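Putative hydrolase (Bacteroides ovatus, PDB 4HBS) is a putative hydrolase whose activity has not been established, built as a five-bladed beta-propeller of a family allied to the beta-fructosidase clan. Local coordinates at residues 47-52 / 73-78; 288-293 / 321-326; 137-142 / 187-192. All coordinates share one frame; numbering follows the deposited sequence.

Contact 1 (47-52 / 73-78)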
# COMPACT_ATOMS: atom_id res chain seq x y z
N ALA A 47 15.93 7.48 -1.71
CA ALA A 47 17.02 7.23 -2.66
C ALA A 47 16.89 5.86 -3.28
O ALA A 47 17.11 5.73 -4.49
CB ALA A 47 18.37 7.37 -1.98
N LEU A 48 16.51 4.84 -2.48
CA LEU A 48 16.32 3.49 -3.02
C LEU A 48 15.31 3.47 -4.17
O LEU A 48 15.55 2.79 -5.16
CB LEU A 48 15.87 2.51 -1.93
CG LEU A 48 16.94 1.93 -1.05
CD1 LEU A 48 16.32 1.16 0.11
CD2 LEU A 48 17.91 1.02 -1.85
N PHE A 49 14.22 4.25 -4.05
CA PHE A 49 13.19 4.32 -5.08
C PHE A 49 13.37 5.54 -6.02
O PHE A 49 12.42 5.98 -6.66
CB PHE A 49 11.81 4.29 -4.42
CG PHE A 49 11.57 2.96 -3.74
CD1 PHE A 49 12.09 2.70 -2.47
CD2 PHE A 49 10.86 1.95 -4.38
CE1 PHE A 49 11.88 1.46 -1.86
CE2 PHE A 49 10.67 0.71 -3.77
CZ PHE A 49 11.17 0.48 -2.50
N THR A 50 14.63 6.05 -6.15
CA THR A 50 15.04 7.06 -7.13
C THR A 50 15.92 6.26 -8.05
O THR A 50 17.13 6.18 -7.81
CB THR A 50 15.75 8.25 -6.50
OG1 THR A 50 14.96 8.76 -5.45
CG2 THR A 50 15.98 9.36 -7.47
N ARG A 51 15.31 5.55 -9.02
CA ARG A 51 16.02 4.63 -9.92
C ARG A 51 16.02 5.13 -11.35
O ARG A 51 15.19 5.97 -11.71
CB ARG A 51 15.36 3.24 -9.85
CG ARG A 51 15.12 2.76 -8.41
CD ARG A 51 14.70 1.30 -8.27
NE ARG A 51 15.75 0.38 -8.69
CZ ARG A 51 15.90 -0.13 -9.91
NH1 ARG A 51 15.04 0.17 -10.87
NH2 ARG A 51 16.91 -0.94 -10.18
N SER A 52 16.96 4.64 -12.17
CA SER A 52 17.13 5.05 -13.57
C SER A 52 16.82 3.97 -14.60
O SER A 52 16.52 4.33 -15.74
CB SER A 52 18.55 5.53 -13.79
OG SER A 52 18.76 6.69 -13.01
N TRP A 73 7.43 -6.58 -1.88
CA TRP A 73 6.84 -5.29 -2.27
C TRP A 73 5.94 -5.50 -3.45
O TRP A 73 6.37 -6.13 -4.41
CB TRP A 73 7.94 -4.30 -2.67
CG TRP A 73 8.85 -3.90 -1.56
CD1 TRP A 73 9.80 -4.68 -0.96
CD2 TRP A 73 8.96 -2.60 -0.98
NE1 TRP A 73 10.48 -3.95 -0.02
CE2 TRP A 73 10.00 -2.66 -0.02
CE3 TRP A 73 8.25 -1.40 -1.13
CZ2 TRP A 73 10.33 -1.57 0.78
CZ3 TRP A 73 8.59 -0.31 -0.35
CH2 TRP A 73 9.62 -0.40 0.59
N SER A 74 4.70 -4.96 -3.42
CA SER A 74 3.79 -5.02 -4.57
C SER A 74 3.45 -3.62 -5.01
O SER A 74 3.32 -2.71 -4.18
CB SER A 74 2.53 -5.81 -4.27
OG SER A 74 1.69 -5.21 -3.31
N PHE A 75 3.31 -3.43 -6.33
CA PHE A 75 3.00 -2.14 -6.92
C PHE A 75 1.85 -2.27 -7.84
O PHE A 75 1.60 -3.35 -8.39
CB PHE A 75 4.21 -1.56 -7.68
CG PHE A 75 5.48 -1.52 -6.87
CD1 PHE A 75 6.28 -2.65 -6.76
CD2 PHE A 75 5.85 -0.38 -6.17
CE1 PHE A 75 7.41 -2.65 -5.95
CE2 PHE A 75 6.99 -0.39 -5.35
CZ PHE A 75 7.77 -1.52 -5.25
N ASN A 76 1.16 -1.15 -8.06
CA ASN A 76 0.03 -1.02 -8.97
C ASN A 76 0.64 -0.39 -10.23
O ASN A 76 1.77 -0.78 -10.58
CB ASN A 76 -1.10 -0.20 -8.30
CG ASN A 76 -1.78 -0.92 -7.16
OD1 ASN A 76 -1.72 -2.13 -7.03
ND2 ASN A 76 -2.44 -0.17 -6.29
N ASP A 77 -0.05 0.55 -10.90
CA ASP A 77 0.47 1.13 -12.13
C ASP A 77 1.86 1.71 -11.91
O ASP A 77 2.01 2.62 -11.09
CB ASP A 77 -0.49 2.20 -12.65
CG ASP A 77 -1.84 1.71 -13.12
OD1 ASP A 77 -2.09 0.48 -13.05
OD2 ASP A 77 -2.66 2.55 -13.55
N SER A 78 2.91 1.11 -12.55
CA SER A 78 4.30 1.53 -12.40
C SER A 78 5.02 1.70 -13.72
O SER A 78 4.77 0.93 -14.63
CB SER A 78 5.07 0.51 -11.57
OG SER A 78 4.60 0.41 -10.24

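Contact 2 (288-293 / 321-326)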
# COMPACT_ATOMS: atom_id res chain seq x y z
N ILE A 288 -16.57 1.26 11.70
CA ILE A 288 -15.90 0.95 12.96
C ILE A 288 -15.07 2.15 13.48
O ILE A 288 -14.44 2.02 14.52
CB ILE A 288 -15.07 -0.37 12.92
CG1 ILE A 288 -13.84 -0.30 11.99
CG2 ILE A 288 -15.98 -1.54 12.54
CD1 ILE A 288 -12.84 -1.34 12.27
N ILE A 289 -15.14 3.32 12.82
CA ILE A 289 -14.50 4.58 13.26
C ILE A 289 -15.65 5.51 13.69
O ILE A 289 -16.81 5.13 13.46
CB ILE A 289 -13.60 5.20 12.14
CG1 ILE A 289 -14.36 5.38 10.80
CG2 ILE A 289 -12.39 4.34 11.94
CD1 ILE A 289 -13.72 6.31 9.85
N PRO A 290 -15.43 6.70 14.28
CA PRO A 290 -16.59 7.54 14.65
C PRO A 290 -17.40 8.00 13.42
O PRO A 290 -16.88 8.02 12.30
CB PRO A 290 -15.96 8.72 15.40
CG PRO A 290 -14.60 8.25 15.78
CD PRO A 290 -14.17 7.34 14.68
N LEU A 291 -18.67 8.38 13.64
CA LEU A 291 -19.57 8.81 12.55
C LEU A 291 -19.21 10.23 12.04
O LEU A 291 -19.55 10.61 10.92
CB LEU A 291 -21.05 8.78 13.01
CG LEU A 291 -21.71 7.39 13.01
CD1 LEU A 291 -20.99 6.41 13.94
CD2 LEU A 291 -23.18 7.50 13.41
N GLU A 292 -18.45 10.96 12.87
CA GLU A 292 -17.98 12.32 12.63
C GLU A 292 -16.54 12.30 12.03
O GLU A 292 -15.94 13.36 11.83
CB GLU A 292 -18.05 13.17 13.95
CG GLU A 292 -17.85 12.37 15.24
CD GLU A 292 -17.58 13.16 16.51
OE1 GLU A 292 -17.75 14.40 16.50
OE2 GLU A 292 -17.21 12.52 17.52
N SER A 293 -16.01 11.09 11.73
CA SER A 293 -14.68 10.90 11.16
C SER A 293 -14.78 10.25 9.82
O SER A 293 -15.73 9.52 9.54
CB SER A 293 -13.83 10.02 12.06
OG SER A 293 -13.57 10.66 13.29
N LEU A 321 -4.23 10.52 9.86
CA LEU A 321 -5.02 10.35 11.08
C LEU A 321 -4.69 9.08 11.83
O LEU A 321 -4.26 8.10 11.23
CB LEU A 321 -6.51 10.32 10.73
CG LEU A 321 -7.01 11.49 9.91
CD1 LEU A 321 -8.49 11.36 9.69
CD2 LEU A 321 -6.66 12.82 10.55
N MSE A 322 -4.96 9.09 13.14
CA MSE A 322 -4.79 7.92 13.99
C MSE A 322 -5.96 7.80 14.95
O MSE A 322 -6.38 8.81 15.54
CB MSE A 322 -3.47 7.97 14.77
CG MSE A 322 -3.18 6.65 15.50
SE MSE A 322 -1.59 6.64 16.58
CE MSE A 322 -0.41 6.43 15.23
N PHE A 323 -6.47 6.56 15.13
CA PHE A 323 -7.56 6.20 16.05
C PHE A 323 -7.12 5.02 16.88
O PHE A 323 -6.21 4.31 16.46
CB PHE A 323 -8.84 5.81 15.30
CG PHE A 323 -9.28 6.74 14.21
CD1 PHE A 323 -8.65 6.73 12.97
CD2 PHE A 323 -10.35 7.60 14.39
CE1 PHE A 323 -9.06 7.58 11.95
CE2 PHE A 323 -10.78 8.43 13.36
CZ PHE A 323 -10.13 8.42 12.14
N ARG A 324 -7.79 4.76 18.00
CA ARG A 324 -7.45 3.60 18.83
C ARG A 324 -8.70 2.83 19.28
O ARG A 324 -9.79 3.40 19.33
CB ARG A 324 -6.63 4.03 20.06
CG ARG A 324 -7.32 5.06 20.95
CD ARG A 324 -6.66 5.12 22.30
NE ARG A 324 -7.26 6.12 23.18
CZ ARG A 324 -6.77 6.47 24.37
NH1 ARG A 324 -5.66 5.89 24.84
NH2 ARG A 324 -7.38 7.40 25.10
N SER A 325 -8.51 1.55 19.63
CA SER A 325 -9.57 0.67 20.13
C SER A 325 -9.00 -0.45 21.01
O SER A 325 -7.80 -0.72 21.00
CB SER A 325 -10.35 0.05 18.98
OG SER A 325 -11.45 -0.71 19.44
N LYS A 326 -9.90 -1.11 21.75
CA LYS A 326 -9.54 -2.25 22.60
C LYS A 326 -9.67 -3.57 21.78
O LYS A 326 -9.31 -4.63 22.31
CB LYS A 326 -10.42 -2.28 23.87

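Contact 3 (137-142 / 187-192)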
# COMPACT_ATOMS: atom_id res chain seq x y z
N HIS A 137 -6.01 -9.80 -15.54
CA HIS A 137 -7.38 -10.19 -15.24
C HIS A 137 -7.96 -11.07 -16.37
O HIS A 137 -7.94 -10.67 -17.54
CB HIS A 137 -8.29 -8.98 -15.02
CG HIS A 137 -9.55 -9.37 -14.34
ND1 HIS A 137 -10.56 -10.00 -15.03
CD2 HIS A 137 -9.89 -9.30 -13.04
CE1 HIS A 137 -11.49 -10.28 -14.12
NE2 HIS A 137 -11.12 -9.87 -12.91
N PRO A 138 -8.59 -12.22 -16.03
CA PRO A 138 -9.20 -13.08 -17.07
C PRO A 138 -10.14 -12.38 -18.05
O PRO A 138 -10.21 -12.80 -19.19
CB PRO A 138 -9.98 -14.09 -16.25
CG PRO A 138 -9.27 -14.18 -14.98
CD PRO A 138 -8.71 -12.84 -14.70
N LYS A 139 -10.89 -11.33 -17.61
CA LYS A 139 -11.82 -10.60 -18.48
C LYS A 139 -11.09 -9.65 -19.47
O LYS A 139 -11.76 -9.13 -20.36
CB LYS A 139 -12.83 -9.77 -17.65
CG LYS A 139 -13.92 -10.59 -16.98
CD LYS A 139 -14.92 -9.71 -16.18
CE LYS A 139 -16.17 -9.34 -16.97
NZ LYS A 139 -17.09 -8.46 -16.18
N ALA A 140 -9.76 -9.37 -19.29
CA ALA A 140 -9.01 -8.46 -20.16
C ALA A 140 -8.91 -9.03 -21.54
O ALA A 140 -8.51 -10.18 -21.70
CB ALA A 140 -7.64 -8.19 -19.60
N THR A 141 -9.27 -8.23 -22.56
CA THR A 141 -9.39 -8.67 -23.94
C THR A 141 -8.13 -8.54 -24.81
O THR A 141 -8.15 -9.09 -25.92
CB THR A 141 -10.55 -7.90 -24.60
OG1 THR A 141 -10.30 -6.50 -24.50
CG2 THR A 141 -11.90 -8.26 -23.98
N LEU A 142 -7.03 -7.85 -24.37
CA LEU A 142 -5.82 -7.79 -25.23
C LEU A 142 -5.30 -9.21 -25.49
O LEU A 142 -5.28 -10.05 -24.57
CB LEU A 142 -4.69 -6.92 -24.65
CG LEU A 142 -4.73 -5.46 -25.02
CD1 LEU A 142 -3.66 -4.70 -24.27
CD2 LEU A 142 -4.54 -5.26 -26.51
N ARG A 187 -13.82 0.90 -11.01
CA ARG A 187 -14.88 0.18 -10.30
C ARG A 187 -14.40 -1.21 -9.80
O ARG A 187 -14.15 -2.11 -10.62
CB ARG A 187 -16.10 0.03 -11.22
CG ARG A 187 -17.31 -0.65 -10.60
CD ARG A 187 -18.42 -0.82 -11.61
NE ARG A 187 -18.14 -1.91 -12.55
CZ ARG A 187 -18.31 -3.21 -12.31
NH1 ARG A 187 -18.75 -3.63 -11.12
NH2 ARG A 187 -18.02 -4.11 -13.25
N ARG A 188 -14.29 -1.38 -8.46
CA ARG A 188 -13.94 -2.67 -7.85
C ARG A 188 -15.08 -3.62 -8.10
O ARG A 188 -16.23 -3.26 -7.86
CB ARG A 188 -13.72 -2.51 -6.33
CG ARG A 188 -13.31 -3.78 -5.58
CD ARG A 188 -11.92 -4.23 -5.98
NE ARG A 188 -11.49 -5.41 -5.23
CZ ARG A 188 -10.86 -5.40 -4.06
NH1 ARG A 188 -10.57 -4.25 -3.46
NH2 ARG A 188 -10.52 -6.54 -3.47
N PHE A 189 -14.80 -4.81 -8.64
CA PHE A 189 -15.85 -5.77 -8.95
C PHE A 189 -15.54 -7.20 -8.55
O PHE A 189 -16.33 -8.08 -8.88
CB PHE A 189 -16.18 -5.71 -10.46
CG PHE A 189 -15.18 -6.33 -11.42
CD1 PHE A 189 -14.12 -5.58 -11.91
CD2 PHE A 189 -15.39 -7.59 -11.95
CE1 PHE A 189 -13.25 -6.12 -12.87
CE2 PHE A 189 -14.50 -8.13 -12.88
CZ PHE A 189 -13.43 -7.40 -13.33
N GLY A 190 -14.48 -7.43 -7.78
CA GLY A 190 -14.15 -8.79 -7.37
C GLY A 190 -12.76 -8.89 -6.80
O GLY A 190 -12.04 -7.89 -6.77
N THR A 191 -12.39 -10.10 -6.34
CA THR A 191 -11.07 -10.37 -5.76
C THR A 191 -10.55 -11.70 -6.25
O THR A 191 -11.33 -12.61 -6.55
CB THR A 191 -11.12 -10.36 -4.22
OG1 THR A 191 -11.63 -9.11 -3.77
CG2 THR A 191 -9.76 -10.63 -3.57
N CYS A 192 -9.21 -11.83 -6.31
CA CYS A 192 -8.53 -13.05 -6.67
C CYS A 192 -7.64 -13.43 -5.54
O CYS A 192 -6.97 -12.56 -5.01
CB CYS A 192 -7.73 -12.85 -7.95
SG CYS A 192 -6.44 -14.09 -8.23

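Contact 1 (47-52 / 73-78)
The indole N-H of Trp73 bonds to Gln102 OE1, fixing the pyrrole side of the ring while its six-membered half meets Phe49. At Phe49 the chain leaves helix 43-48, and a bond from Thr50 N to Ala47 O, 3.0 Å, spans the helix end. The CG of Phe49 lies anti to the carbonyl carbon (chi1 -66°), which sends the ring out toward strand 71-75. There Phe49 CZ lies over one face of the indole, 3.5 Å from Trp73 CZ3 and offset toward the rim. The two planes are inclined at 42° and the centroid of the Phe49 ring is 4.8 Å from that of the six-membered ring, an oblique meeting. Phe75, two residues along the strand, meets Phe49 edge against edge, with Phe75 CZ 3.9 Å from Phe49 CE2. Aromatic side chains suit this buried place, where large flat surfaces meet and the one indole N-H is met by Gln102. Were Trp73 an alanine, Phe49 CZ would probably face a gap and Gln102 OE1 would lose the indole N-H. Met100, from neighbouring strand 98-102, touches Phe49, Trp73 and Phe75. The helix end thus docks through one phenylalanine on a four-stranded antiparallel sheet, a blade of the five-bladed beta-propeller.

Contact 2 (288-293 / 321-326)
Pro290 to Ser293 form a type I beta turn, closed by Ser293 N to Pro290 O at 3.2 Å, and this turn faces Phe323 on strand 319-325. The strand belongs to a four-stranded antiparallel blade of the five-bladed beta-propeller, and the loop carrying the turn leads from helix 280-285 into the blade's first strand, 298-303. A side chain from within the blade is therefore covered by the blade's own entry loop. Phe323 does most of the work. With CG anti to the carbonyl carbon (chi1 -48°), its ring reaches the loop and presents chiefly CE2. Ile289 stands over one face of that ring, its CB 4.5 Å from Phe323 CE2, a loose approach; this beta-branched side chain also touches Met309 and Val246, joining the cover to two strands. Pro290 comes in obliquely, its ring carbon CD lying 3.8 Å from Phe323 CE2. A proline suits the start of the turn: Pro290 gives the turn its carbonyl O, so lacking an N-H costs nothing, and its ring adds apolar surface. Ser293 closes the turn beside the ring, where a small side chain can fit while keeping a polar end, and a bound glycerol, probably from the crystallisation liquor, lies about 4 Å from the Ser293 side chain. Its hydroxyl is hydrogen-bonded to Gln335 OE1, and Ser293 OG sits in the plane of the Phe323 ring, at its edge, 3.6 Å from Phe323 CE2.

Contact 3 (137-142 / 187-192)
Phe189 is the centre of the contact, meeting His137 and the chain of Lys139. In the aromatic pair, Phe189 CZ lies over one face of the imidazole, 3.4 Å from His137 NE2, and the ring centroids are 5.0 Å apart. The planes are inclined at 46°, so the rings meet obliquely. Phe189 CG is held between its backbone N and carbonyl carbon (chi1 74°), a position that swings the ring off strand 187-197 and out to the loop. A phenylalanine suits the strand here because its ring is long enough to reach both partners.

Apolar contact comes from the aliphatic part of Lys139. Lys139 CD passes 3.7 Å from Phe189 CE2, crossing the ring obliquely, and a bend at chi3 turns the chain beyond CD. A lysine fits this exposed position because its methylenes cover the aromatic while the ammonium can remain in solvent.

Hydrogen bonds shape the loop but none crosses the contact. Lys139 N gives a nearly straight bond to His137 ND1 (2.9 Å, 164°) in the imidazole plane, which fixes the rotation of the ring. A histidine is apt here, offering a face to Phe189 while ND1 accepts the turn's N-H. The type I turn from His137 to Ala140 is closed by Ala140 N to His137 O at 2.8 Å.

Charge plays a smaller part: Lys139 NZ and Arg187 NH2 stand 5.3 Å apart, like charges whose repulsion is probably weak and eased by the salt bridge of Arg187 with Asp178.

The loop, between strand 131-132 and helix 144-148, lies against a four-stranded propeller blade, with His137 also touching Tyr156 and Tyr158 of strand 156-165 and Ala176 of strand 169-178.

The three contacts each pair a loop or helix end with a strand of a different propeller blade, so they share no elements; contacts 1 and 2 lie on opposite sides of the chain's centre. Contact 1 is the core member, its centre about 12 Å from that of the chain and made wholly of buried aromatics. The centres of contacts 2 and 3 lie about 20 Å out, where other groups join the packing: a serine hydroxyl at a phenyl edge in one, an imidazole and the methylenes of a lysine in the other. None of the contacts touch. In every case a phenylalanine does the bridging, from the helix end in contact 1 and from the strand in contacts 2 and 3.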